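PDB 3LY0: dipeptidase AC. Metallo peptidase. MEROPS family M19 from Rhodobacter sphaeroides, which probably hydrolyses dipeptides as a zinc-dependent metallodipeptidase, and here binds a phosphinate mimic of L-Ala-D-Ala at a pair of zinc ions. Local coordinates for residues 246-249 with 250-253; 282-285 with 286-289; 101-104 with 105-108; 24-27 with 28-32. All blocks are in the same frame, centred on the assembly; numbering follows the deposited sequence.

Interaction 1. Residues 246-249 with 250-253; sequences LTDR and QLAM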
loop_
_atom_site.group_PDB
_atom_site.type_symbol
_atom_site.label_atom_id
_atom_site.label_comp_id
_atom_site.label_asym_id
_atom_site.label_seq_id
_atom_site.Cartn_x
_atom_site.Cartn_y
_atom_site.Cartn_z
ATOM N N LEU A 246 -0.474 -11.552 -6.734
ATOM C CA LEU A 246 -1.342 -11.482 -7.900
ATOM C C LEU A 246 -0.965 -12.562 -8.911
ATOM O O LEU A 246 0.201 -12.705 -9.264
ATOM C CB LEU A 246 -1.216 -10.100 -8.556
ATOM C CG LEU A 246 -1.756 -8.919 -7.743
ATOM C CD1 LEU A 246 -1.205 -7.608 -8.274
ATOM C CD2 LEU A 246 -3.271 -8.906 -7.744
ATOM N N THR A 247 -1.959 -13.296 -9.394
ATOM C CA THR A 247 -1.700 -14.312 -10.419
ATOM C C THR A 247 -1.475 -13.650 -11.773
ATOM O O THR A 247 -1.788 -12.466 -11.966
ATOM C CB THR A 247 -2.876 -15.283 -10.565
ATOM O OG1 THR A 247 -3.991 -14.595 -11.151
ATOM C CG2 THR A 247 -3.288 -15.843 -9.208
ATOM N N ASP A 248 -0.928 -14.409 -12.715
ATOM C CA ASP A 248 -0.696 -13.865 -14.046
ATOM C C ASP A 248 -1.997 -13.426 -14.705
ATOM O O ASP A 248 -2.020 -12.444 -15.454
ATOM C CB ASP A 248 0.051 -14.873 -14.930
ATOM C CG ASP A 248 1.526 -14.984 -14.575
ATOM O OD1 ASP A 248 2.013 -14.217 -13.718
ATOM O OD2 ASP A 248 2.202 -15.851 -15.165
ATOM N N ARG A 249 -3.081 -14.141 -14.413
ATOM C CA ARG A 249 -4.389 -13.774 -14.932
ATOM C C ARG A 249 -4.800 -12.410 -14.392
ATOM O O ARG A 249 -5.291 -11.559 -15.129
ATOM C CB ARG A 249 -5.440 -14.820 -14.569
ATOM C CG ARG A 249 -6.777 -14.583 -15.269
ATOM C CD ARG A 249 -7.876 -15.468 -14.721
ATOM N NE ARG A 249 -8.147 -15.165 -13.319
ATOM C CZ ARG A 249 -9.008 -14.235 -12.910
ATOM N NH1 ARG A 249 -9.695 -13.528 -13.797
ATOM N NH2 ARG A 249 -9.180 -14.017 -11.618
ATOM N N GLN A 250 -4.588 -12.211 -13.097
ATOM C CA GLN A 250 -4.883 -10.915 -12.493
ATOM C C GLN A 250 -3.994 -9.807 -13.075
ATOM O O GLN A 250 -4.455 -8.699 -13.368
ATOM C CB GLN A 250 -4.718 -10.993 -10.978
ATOM C CG GLN A 250 -5.795 -11.801 -10.279
ATOM C CD GLN A 250 -5.535 -11.910 -8.797
ATOM O OE1 GLN A 250 -4.507 -12.426 -8.380
ATOM N NE2 GLN A 250 -6.459 -11.397 -7.985
ATOM N N LEU A 251 -2.711 -10.104 -13.240
ATOM C CA LEU A 251 -1.802 -9.137 -13.839
ATOM C C LEU A 251 -2.265 -8.735 -15.245
ATOM O O LEU A 251 -2.173 -7.565 -15.625
ATOM C CB LEU A 251 -0.367 -9.683 -13.878
ATOM C CG LEU A 251 0.315 -9.917 -12.529
ATOM C CD1 LEU A 251 1.678 -10.556 -12.752
ATOM C CD2 LEU A 251 0.465 -8.627 -11.738
ATOM N N ALA A 252 -2.742 -9.704 -16.023
ATOM C CA ALA A 252 -3.179 -9.412 -17.386
ATOM C C ALA A 252 -4.373 -8.463 -17.381
ATOM O O ALA A 252 -4.474 -7.581 -18.224
ATOM C CB ALA A 252 -3.516 -10.700 -18.128
ATOM N N MET A 253 -5.275 -8.652 -16.427
ATOM C CA MET A 253 -6.426 -7.769 -16.298
ATOM C C MET A 253 -5.991 -6.359 -15.887
ATOM O O MET A 253 -6.504 -5.370 -16.406
ATOM C CB MET A 253 -7.428 -8.381 -15.319
ATOM C CG MET A 253 -7.868 -9.786 -15.748
ATOM S SD MET A 253 -8.567 -10.832 -14.454
ATOM C CE MET A 253 -9.981 -9.858 -14.007
#

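Interaction 2. Residues 282-285 with 286-289; sequences WEPV and LRHL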
loop_
_atom_site.group_PDB
_atom_site.type_symbol
_atom_site.label_atom_id
_atom_site.label_comp_id
_atom_site.label_asym_id
_atom_site.label_seq_id
_atom_site.Cartn_x
_atom_site.Cartn_y
_atom_site.Cartn_z
ATOM N N TRP A 282 19.170 -9.506 -2.773
ATOM C CA TRP A 282 18.429 -8.751 -3.788
ATOM C C TRP A 282 17.692 -9.629 -4.808
ATOM O O TRP A 282 16.746 -9.168 -5.453
ATOM C CB TRP A 282 19.360 -7.783 -4.527
ATOM C CG TRP A 282 19.945 -6.732 -3.658
ATOM C CD1 TRP A 282 21.272 -6.545 -3.377
ATOM C CD2 TRP A 282 19.237 -5.711 -2.942
ATOM N NE1 TRP A 282 21.429 -5.470 -2.541
ATOM C CE2 TRP A 282 20.196 -4.944 -2.251
ATOM C CE3 TRP A 282 17.885 -5.375 -2.813
ATOM C CZ2 TRP A 282 19.850 -3.861 -1.446
ATOM C CZ3 TRP A 282 17.547 -4.294 -2.016
ATOM C CH2 TRP A 282 18.521 -3.557 -1.342
ATOM N N GLU A 283 18.127 -10.876 -4.982
ATOM C CA GLU A 283 17.561 -11.731 -6.028
ATOM C C GLU A 283 16.026 -11.794 -6.035
ATOM O O GLU A 283 15.409 -11.672 -7.091
ATOM C CB GLU A 283 18.108 -13.167 -5.946
ATOM C CG GLU A 283 19.604 -13.363 -6.125
ATOM C CD GLU A 283 19.995 -14.832 -5.978
ATOM O OE1 GLU A 283 19.097 -15.660 -5.698
ATOM O OE2 GLU A 283 21.191 -15.168 -6.139
ATOM N N PRO A 284 15.402 -12.017 -4.866
ATOM C CA PRO A 284 13.937 -12.134 -4.908
ATOM C C PRO A 284 13.255 -10.819 -5.280
ATOM O O PRO A 284 12.208 -10.825 -5.932
ATOM C CB PRO A 284 13.572 -12.538 -3.469
ATOM C CG PRO A 284 14.845 -13.169 -2.929
ATOM C CD PRO A 284 15.947 -12.362 -3.541
ATOM N N VAL A 285 13.834 -9.702 -4.864
ATOM C CA VAL A 285 13.283 -8.394 -5.213
ATOM C C VAL A 285 13.283 -8.228 -6.734
ATOM O O VAL A 285 12.279 -7.854 -7.332
ATOM C CB VAL A 285 14.097 -7.265 -4.569
ATOM C CG1 VAL A 285 13.601 -5.899 -5.044
ATOM C CG2 VAL A 285 14.030 -7.364 -3.039
ATOM N N LEU A 286 14.409 -8.544 -7.368
ATOM C CA LEU A 286 14.519 -8.383 -8.812
ATOM C C LEU A 286 13.726 -9.429 -9.575
ATOM O O LEU A 286 13.284 -9.196 -10.695
ATOM C CB LEU A 286 15.987 -8.418 -9.235
ATOM C CG LEU A 286 16.766 -7.188 -8.780
ATOM C CD1 LEU A 286 18.258 -7.402 -8.991
ATOM C CD2 LEU A 286 16.264 -5.938 -9.506
ATOM N N ARG A 287 13.551 -10.597 -8.973
ATOM C CA ARG A 287 12.748 -11.640 -9.574
ATOM C C ARG A 287 11.309 -11.144 -9.709
ATOM O O ARG A 287 10.696 -11.251 -10.767
ATOM C CB ARG A 287 12.801 -12.883 -8.685
ATOM C CG ARG A 287 12.379 -14.167 -9.352
ATOM C CD ARG A 287 12.810 -15.364 -8.498
ATOM N NE ARG A 287 14.199 -15.240 -8.043
ATOM C CZ ARG A 287 14.600 -15.344 -6.774
ATOM N NH1 ARG A 287 13.723 -15.589 -5.804
ATOM N NH2 ARG A 287 15.889 -15.211 -6.471
ATOM N N HIS A 288 10.767 -10.590 -8.629
ATOM C CA HIS A 288 9.409 -10.056 -8.685
ATOM C C HIS A 288 9.304 -8.870 -9.630
ATOM O O HIS A 288 8.364 -8.788 -10.414
ATOM C CB HIS A 288 8.923 -9.671 -7.293
ATOM C CG HIS A 288 8.417 -10.831 -6.500
ATOM N ND1 HIS A 288 7.109 -11.269 -6.564
ATOM C CD2 HIS A 288 9.058 -11.670 -5.650
ATOM C CE1 HIS A 288 6.965 -12.318 -5.772
ATOM N NE2 HIS A 288 8.129 -12.574 -5.199
ATOM N N LEU A 289 10.264 -7.954 -9.559
ATOM C CA LEU A 289 10.213 -6.786 -10.442
ATOM C C LEU A 289 10.264 -7.199 -11.901
ATOM O O LEU A 289 9.485 -6.710 -12.711
ATOM C CB LEU A 289 11.318 -5.782 -10.129
ATOM C CG LEU A 289 11.094 -4.909 -8.900
ATOM C CD1 LEU A 289 12.352 -4.111 -8.603
ATOM C CD2 LEU A 289 9.900 -3.972 -9.102
#

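Interaction 3. Residues 101-104 with 105-108; sequences GHLL and WMER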
loop_
_atom_site.group_PDB
_atom_site.type_symbol
_atom_site.label_atom_id
_atom_site.label_comp_id
_atom_site.label_asym_id
_atom_site.label_seq_id
_atom_site.Cartn_x
_atom_site.Cartn_y
_atom_site.Cartn_z
ATOM N N GLY A 101 -6.511 12.505 11.577
ATOM C CA GLY A 101 -6.119 13.668 12.357
ATOM C C GLY A 101 -4.610 13.777 12.530
ATOM O O GLY A 101 -4.050 14.876 12.489
ATOM N N HIS A 102 -3.941 12.643 12.707
ATOM C CA HIS A 102 -2.474 12.630 12.785
ATOM C C HIS A 102 -1.849 13.042 11.450
ATOM O O HIS A 102 -0.827 13.727 11.428
ATOM C CB HIS A 102 -1.947 11.247 13.182
ATOM C CG HIS A 102 -2.195 10.894 14.611
ATOM N ND1 HIS A 102 -1.794 11.705 15.652
ATOM C CD2 HIS A 102 -2.773 9.808 15.176
ATOM C CE1 HIS A 102 -2.130 11.140 16.798
ATOM N NE2 HIS A 102 -2.725 9.988 16.539
ATOM N N LEU A 103 -2.466 12.636 10.343
ATOM C CA LEU A 103 -1.931 12.956 9.026
ATOM C C LEU A 103 -1.979 14.469 8.803
ATOM O O LEU A 103 -1.014 15.071 8.337
ATOM C CB LEU A 103 -2.700 12.218 7.931
ATOM C CG LEU A 103 -2.194 12.394 6.502
ATOM C CD1 LEU A 103 -0.781 11.844 6.372
ATOM C CD2 LEU A 103 -3.121 11.724 5.502
ATOM N N LEU A 104 -3.107 15.093 9.139
ATOM C CA LEU A 104 -3.208 16.544 9.001
ATOM C C LEU A 104 -2.238 17.226 9.952
ATOM O O LEU A 104 -1.590 18.227 9.590
ATOM C CB LEU A 104 -4.633 17.055 9.239
ATOM C CG LEU A 104 -5.674 16.760 8.164
ATOM C CD1 LEU A 104 -6.926 17.590 8.413
ATOM C CD2 LEU A 104 -5.123 17.023 6.774
ATOM N N TRP A 105 -2.144 16.704 11.169
ATOM C CA TRP A 105 -1.173 17.223 12.124
ATOM C C TRP A 105 0.258 17.182 11.571
ATOM O O TRP A 105 1.015 18.130 11.755
ATOM C CB TRP A 105 -1.256 16.500 13.474
ATOM C CG TRP A 105 -0.096 16.864 14.314
ATOM C CD1 TRP A 105 0.027 17.972 15.100
ATOM C CD2 TRP A 105 1.153 16.170 14.398
ATOM N NE1 TRP A 105 1.268 17.997 15.687
ATOM C CE2 TRP A 105 1.978 16.901 15.273
ATOM C CE3 TRP A 105 1.648 14.988 13.831
ATOM C CZ2 TRP A 105 3.275 16.495 15.596
ATOM C CZ3 TRP A 105 2.939 14.581 14.154
ATOM C CH2 TRP A 105 3.737 15.336 15.025
ATOM N N MET A 106 0.631 16.089 10.901
ATOM C CA MET A 106 1.978 15.967 10.335
ATOM C C MET A 106 2.303 17.150 9.424
ATOM O O MET A 106 3.421 17.679 9.423
ATOM C CB MET A 106 2.130 14.655 9.545
ATOM C CG MET A 106 2.242 13.393 10.384
ATOM S SD MET A 106 2.018 11.831 9.421
ATOM C CE MET A 106 3.339 11.969 8.176
ATOM N N GLU A 107 1.323 17.550 8.632
ATOM C CA GLU A 107 1.480 18.677 7.726
ATOM C C GLU A 107 1.594 20.002 8.489
ATOM O O GLU A 107 2.420 20.849 8.146
ATOM C CB GLU A 107 0.302 18.689 6.756
ATOM C CG GLU A 107 0.307 19.782 5.716
ATOM C CD GLU A 107 -0.866 19.622 4.768
ATOM O OE1 GLU A 107 -1.979 19.326 5.261
ATOM O OE2 GLU A 107 -0.687 19.772 3.548
ATOM N N ARG A 108 0.780 20.190 9.519
ATOM C CA ARG A 108 0.896 21.402 10.328
ATOM C C ARG A 108 2.271 21.479 10.965
ATOM O O ARG A 108 2.935 22.513 10.906
ATOM C CB ARG A 108 -0.192 21.455 11.399
ATOM C CG ARG A 108 -1.589 21.555 10.801
ATOM C CD ARG A 108 -2.642 22.000 11.816
ATOM N NE ARG A 108 -2.732 21.125 12.981
ATOM C CZ ARG A 108 -3.413 19.985 13.008
ATOM N NH1 ARG A 108 -4.077 19.590 11.927
ATOM N NH2 ARG A 108 -3.441 19.253 14.112
HETATM O O HOH W 1 -5.491 17.245 12.894
HETATM O O HOH W 2 -2.812 19.930 7.571
#

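Interaction 4. Residues 24-27 with 28-32; sequences PANR and ETIWL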
loop_
_atom_site.group_PDB
_atom_site.type_symbol
_atom_site.label_atom_id
_atom_site.label_comp_id
_atom_site.label_asym_id
_atom_site.label_seq_id
_atom_site.Cartn_x
_atom_site.Cartn_y
_atom_site.Cartn_z
ATOM N N PRO A 24 0.580 8.528 20.490
ATOM C CA PRO A 24 0.277 9.901 20.081
ATOM C C PRO A 24 0.996 10.949 20.931
ATOM O O PRO A 24 1.313 12.030 20.439
ATOM C CB PRO A 24 -1.248 9.997 20.268
ATOM C CG PRO A 24 -1.591 8.900 21.229
ATOM C CD PRO A 24 -0.620 7.801 20.940
ATOM N N ALA A 25 1.255 10.622 22.193
ATOM C CA ALA A 25 1.912 11.561 23.093
ATOM C C ALA A 25 3.314 11.918 22.610
ATOM O O ALA A 25 3.800 13.018 22.869
ATOM C CB ALA A 25 1.970 10.992 24.507
ATOM N N ASN A 26 3.959 10.994 21.902
ATOM C CA ASN A 26 5.316 11.236 21.432
ATOM C C ASN A 26 5.404 11.593 19.945
ATOM O O ASN A 26 6.474 11.520 19.343
ATOM C CB ASN A 26 6.208 10.034 21.742
ATOM C CG ASN A 26 7.675 10.402 21.802
ATOM O OD1 ASN A 26 8.033 11.489 22.258
ATOM N ND2 ASN A 26 8.532 9.499 21.342
ATOM N N ARG A 27 4.282 12.001 19.357
ATOM C CA ARG A 27 4.252 12.202 17.914
ATOM C C ARG A 27 5.218 13.260 17.376
ATOM O O ARG A 27 5.781 13.081 16.300
ATOM C CB ARG A 27 2.830 12.450 17.412
ATOM C CG ARG A 27 2.264 13.801 17.763
ATOM C CD ARG A 27 0.851 13.878 17.207
ATOM N NE ARG A 27 0.154 15.093 17.596
ATOM C CZ ARG A 27 -1.079 15.372 17.193
ATOM N NH1 ARG A 27 -1.702 14.529 16.380
ATOM N NH2 ARG A 27 -1.680 16.484 17.592
ATOM N N GLU A 28 5.414 14.357 18.104
ATOM C CA GLU A 28 6.339 15.388 17.645
ATOM C C GLU A 28 7.737 14.809 17.381
ATOM O O GLU A 28 8.350 15.055 16.337
ATOM C CB GLU A 28 6.424 16.524 18.661
ATOM C CG GLU A 28 7.275 17.684 18.187
ATOM C CD GLU A 28 7.303 18.838 19.175
ATOM O OE1 GLU A 28 6.742 18.693 20.283
ATOM O OE2 GLU A 28 7.889 19.889 18.837
ATOM N N THR A 29 8.228 14.023 18.332
ATOM C CA THR A 29 9.536 13.403 18.185
ATOM C C THR A 29 9.523 12.331 17.098
ATOM O O THR A 29 10.397 12.308 16.234
ATOM C CB THR A 29 10.017 12.806 19.514
ATOM O OG1 THR A 29 10.169 13.865 20.469
ATOM C CG2 THR A 29 11.353 12.095 19.331
ATOM N N ILE A 30 8.527 11.450 17.136
ATOM C CA ILE A 30 8.471 10.345 16.182
ATOM C C ILE A 30 8.529 10.856 14.743
ATOM O O ILE A 30 9.277 10.343 13.925
ATOM C CB ILE A 30 7.218 9.467 16.390
ATOM C CG1 ILE A 30 7.290 8.754 17.745
ATOM C CG2 ILE A 30 7.077 8.444 15.261
ATOM C CD1 ILE A 30 5.992 8.076 18.141
ATOM N N TRP A 31 7.735 11.874 14.443
ATOM C CA TRP A 31 7.641 12.408 13.087
ATOM C C TRP A 31 8.796 13.337 12.730
ATOM O O TRP A 31 9.431 13.168 11.695
ATOM C CB TRP A 31 6.298 13.134 12.948
ATOM C CG TRP A 31 6.049 13.968 11.700
ATOM C CD1 TRP A 31 5.506 15.220 11.667
ATOM C CD2 TRP A 31 6.294 13.604 10.333
ATOM N NE1 TRP A 31 5.401 15.663 10.368
ATOM C CE2 TRP A 31 5.872 14.686 9.531
ATOM C CE3 TRP A 31 6.821 12.470 9.709
ATOM C CZ2 TRP A 31 5.967 14.667 8.142
ATOM C CZ3 TRP A 31 6.912 12.456 8.327
ATOM C CH2 TRP A 31 6.496 13.549 7.558
ATOM N N LEU A 32 9.064 14.325 13.578
ATOM C CA LEU A 32 10.031 15.352 13.209
ATOM C C LEU A 32 11.490 14.960 13.451
ATOM O O LEU A 32 12.382 15.492 12.803
ATOM C CB LEU A 32 9.709 16.664 13.922
ATOM C CG LEU A 32 8.323 17.226 13.594
ATOM C CD1 LEU A 32 8.103 18.501 14.378
ATOM C CD2 LEU A 32 8.191 17.477 12.094
HETATM O O HOH W 3 7.317 14.184 21.273
#

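Interaction 1. Residues 246-249 with 250-253
Thr-247 and Gln-250 exchange two hydrogen bonds, each backbone N-H going to the other's side chain. Gln-250 N gives to Thr-247 OG1 at 3.1 Å, while Thr-247 N gives to Gln-250 OE1 at 2.9 Å, with N-H...O at 165° and the donor in the carbonyl plane on a lone pair. The threonine hydroxyl can receive its bond because OG1 lies between the backbone N and the carbonyl carbon (chi1 70°); with CG beside the backbone N (chi1 -71°), the otherwise extended glutamine chain runs back and sets OE1 at Thr-247 N. Along the backbone, Leu-251 N reaches Thr-247 O at 2.8 Å and Ala-252 N reaches Asp-248 O at 2.9 Å.

This reciprocal pair is a capping box, with Thr-247 as N-cap of helix 248-256, the helix between strands 230-231 and 260-263 in a beta-alpha-beta unit of the TIM-barrel-like fold.

Among apolar groups, Leu-246 CB rests 3.9 Å from Leu-251 CD2, a contact between the residue before the cap and the helix's buried side; Leu-251 also packs on Leu-292 and Leu-296 of helix 283-296. Leu-246 CD2 lies against the Gln-250 amide, the two side chains crossing at about a right angle.

The charged side chains find their partners on neighbouring helices. Arg-249 NH2 forms salt bridges with Glu-215 and Asp-219, and Asp-248 OD1 is hydrogen-bonded to His-291 NE2.

Interaction 2. Residues 282-285 with 286-289
Glu-283 O receives the N-H of Arg-287 at 2.9 Å, the shortest hydrogen bond between 282-285 and 286-289. It belongs to the first turns of helix 283-296, which lies between the parallel neighbouring strands 260-263 and 301-303 in a TIM-barrel-like fold. Here i to i+4 bonds follow in series: Leu-286 N to Trp-282 O, His-288 N to Pro-284 O and Leu-289 N to Val-285 O. Pro-284, which has no N-H to give, sits within the first turn, where its nitrogen needs no acceptor from the helix.

The same one-turn spacing pairs Glu-283 with Arg-287 in a salt bridge, OE1 to NH2 at 3.3 Å. Carboxylate and guanidinium planes are 76° apart, so the two groups do not meet as a flat, two-pronged pair. A bend at chi3 (-46°) folds the arginine back over the backbone: Glu-283 O and Pro-284 CA lie over one guanidinium face, and NH1 is 3.8 Å from Pro-284 CB. NH1 has a second acidic partner in Glu-272, so each terminal nitrogen has its own carboxylate.

On the buried side, Val-285 and Leu-289 run side by side in the same direction, CG1 to CD1 at 4.2 Å, and both pack on Leu-263 of strand 260-263. Val-285 also reaches Leu-325 of helix 322-332, which Trp-282 and Leu-286 touch as well. His-288 has its ring fixed from outside the turn, ND1 bonded to Ala-236 N and NE2 to Thr-240 OG1, while its CD2 edge lies 3.3 Å from Pro-284 O, near the plane of the ring.

Interaction 3. Residues 101-104 with 105-108
Arg-108 doubles back along helix 89-109 to lie against Leu-104, one turn earlier. Its CB is 4.0 Å from Leu-104 O, the carbonyl that also accepts Arg-108 N; CG comes closer to that oxygen, at 3.5 Å. The chain then bends at chi3 (-58°), bringing NH1 to 3.7 Å from Leu-104 CB and one guanidinium face over Trp-105 CA. At the tip, NH1 gives a hydrogen bond of 2.9 Å to a water that in turn donates to Gly-101 O, and this water lies at the guanidinium edge, in its plane. The bridge thus spans two turns and adds a second donor to the Gly-101 carbonyl, which already accepts Trp-105 N.

A second water links residues closer in sequence, donating to Leu-104 O (2.9 Å) and to Glu-107 OE1. The glutamate chain is extended and runs alongside Leu-104, pointing the same way; its other oxygen, OE2, accepts Val-116 N.

On the buried side Leu-103 and Met-106 cross at a slant, CD1 to SD at 4.1 Å. Trp-105 sets CE3 at 3.7 Å from His-102 O, which lies at the edge of its ring, near the plane.

Leu-103 and Met-106 pack against Leu-17 of helix 16-22, Phe-55 of strand 50-57 and Phe-114 of strand 114-116, so this face of helix 89-109 flanks strands 50-57 and 114-116 of the parallel sheet in the TIM-barrel-like fold.

Interaction 4. Residues 24-27 with 28-32
Asn-26 O accepts Ile-30 N at 3.0 Å and Arg-27 O accepts Trp-31 N at the same length, the first i to i+4 bonds of helix 27-32. Immediately before them the chain makes a short 3-10 segment at Pro-24 and Ala-25, where Arg-27 N bonds to Pro-24 O.

Asn-26 occupies the N-cap position, yet its side chain makes no direct capping bond. A water stands in: it donates to Asn-26 OD1 (3.0 Å) and accepts Thr-29 N (3.1 Å), so the backbone N-H that a cap would normally take is satisfied at one remove. A chi1 of -157° carries the Asn-26 amide over the first turn, OD1 lying 3.6 Å from Thr-29 CB and ND2 lying 3.9 Å from Ile-30 CG1. Ile-30 CG1 also passes 3.3 Å from Asn-26 O, and the isoleucine continues onto Phe-16 and Leu-20 of helix 16-22.

Arg-27 turns its side chain from this turn, extended from CG to NE, with CG only 3.2 Å from Glu-28 N; NH1 is hydrogen-bonded to His-102 ND1. Trp-31, with CB beside Arg-27 O, hydrogen-bonds through NE1 to Met-106 O and meets Phe-114 edge to face.

The start of helix 27-32, with Asn-26 at the N-cap position and a water linking OD1 to Thr-29 N, thus belongs to a short helix packed against helices 16-22, 42-48 and 89-109 on the outside of the TIM-barrel-like dipeptidase fold.

From the N terminus, interaction 4 comes first, then interaction 3, interaction 1 and interaction 2. All four are local and run in series, each closing a turn or two of one helix; none nests in or crosses another. Interactions 3 and 4 touch, with centres about 11 Å apart: Trp-105 meets Arg-27 in a cation-pi contact and Trp-31 with ring planes at about 60°, tying helix 27-32 to helix 89-109. Interactions 1 and 2 lie across the chain's centre from interaction 3; their segments do not touch, but helix 248-256 packs on helix 283-296 through Leu-251 on Leu-292 and Leu-296 and through Asp-248 on His-291.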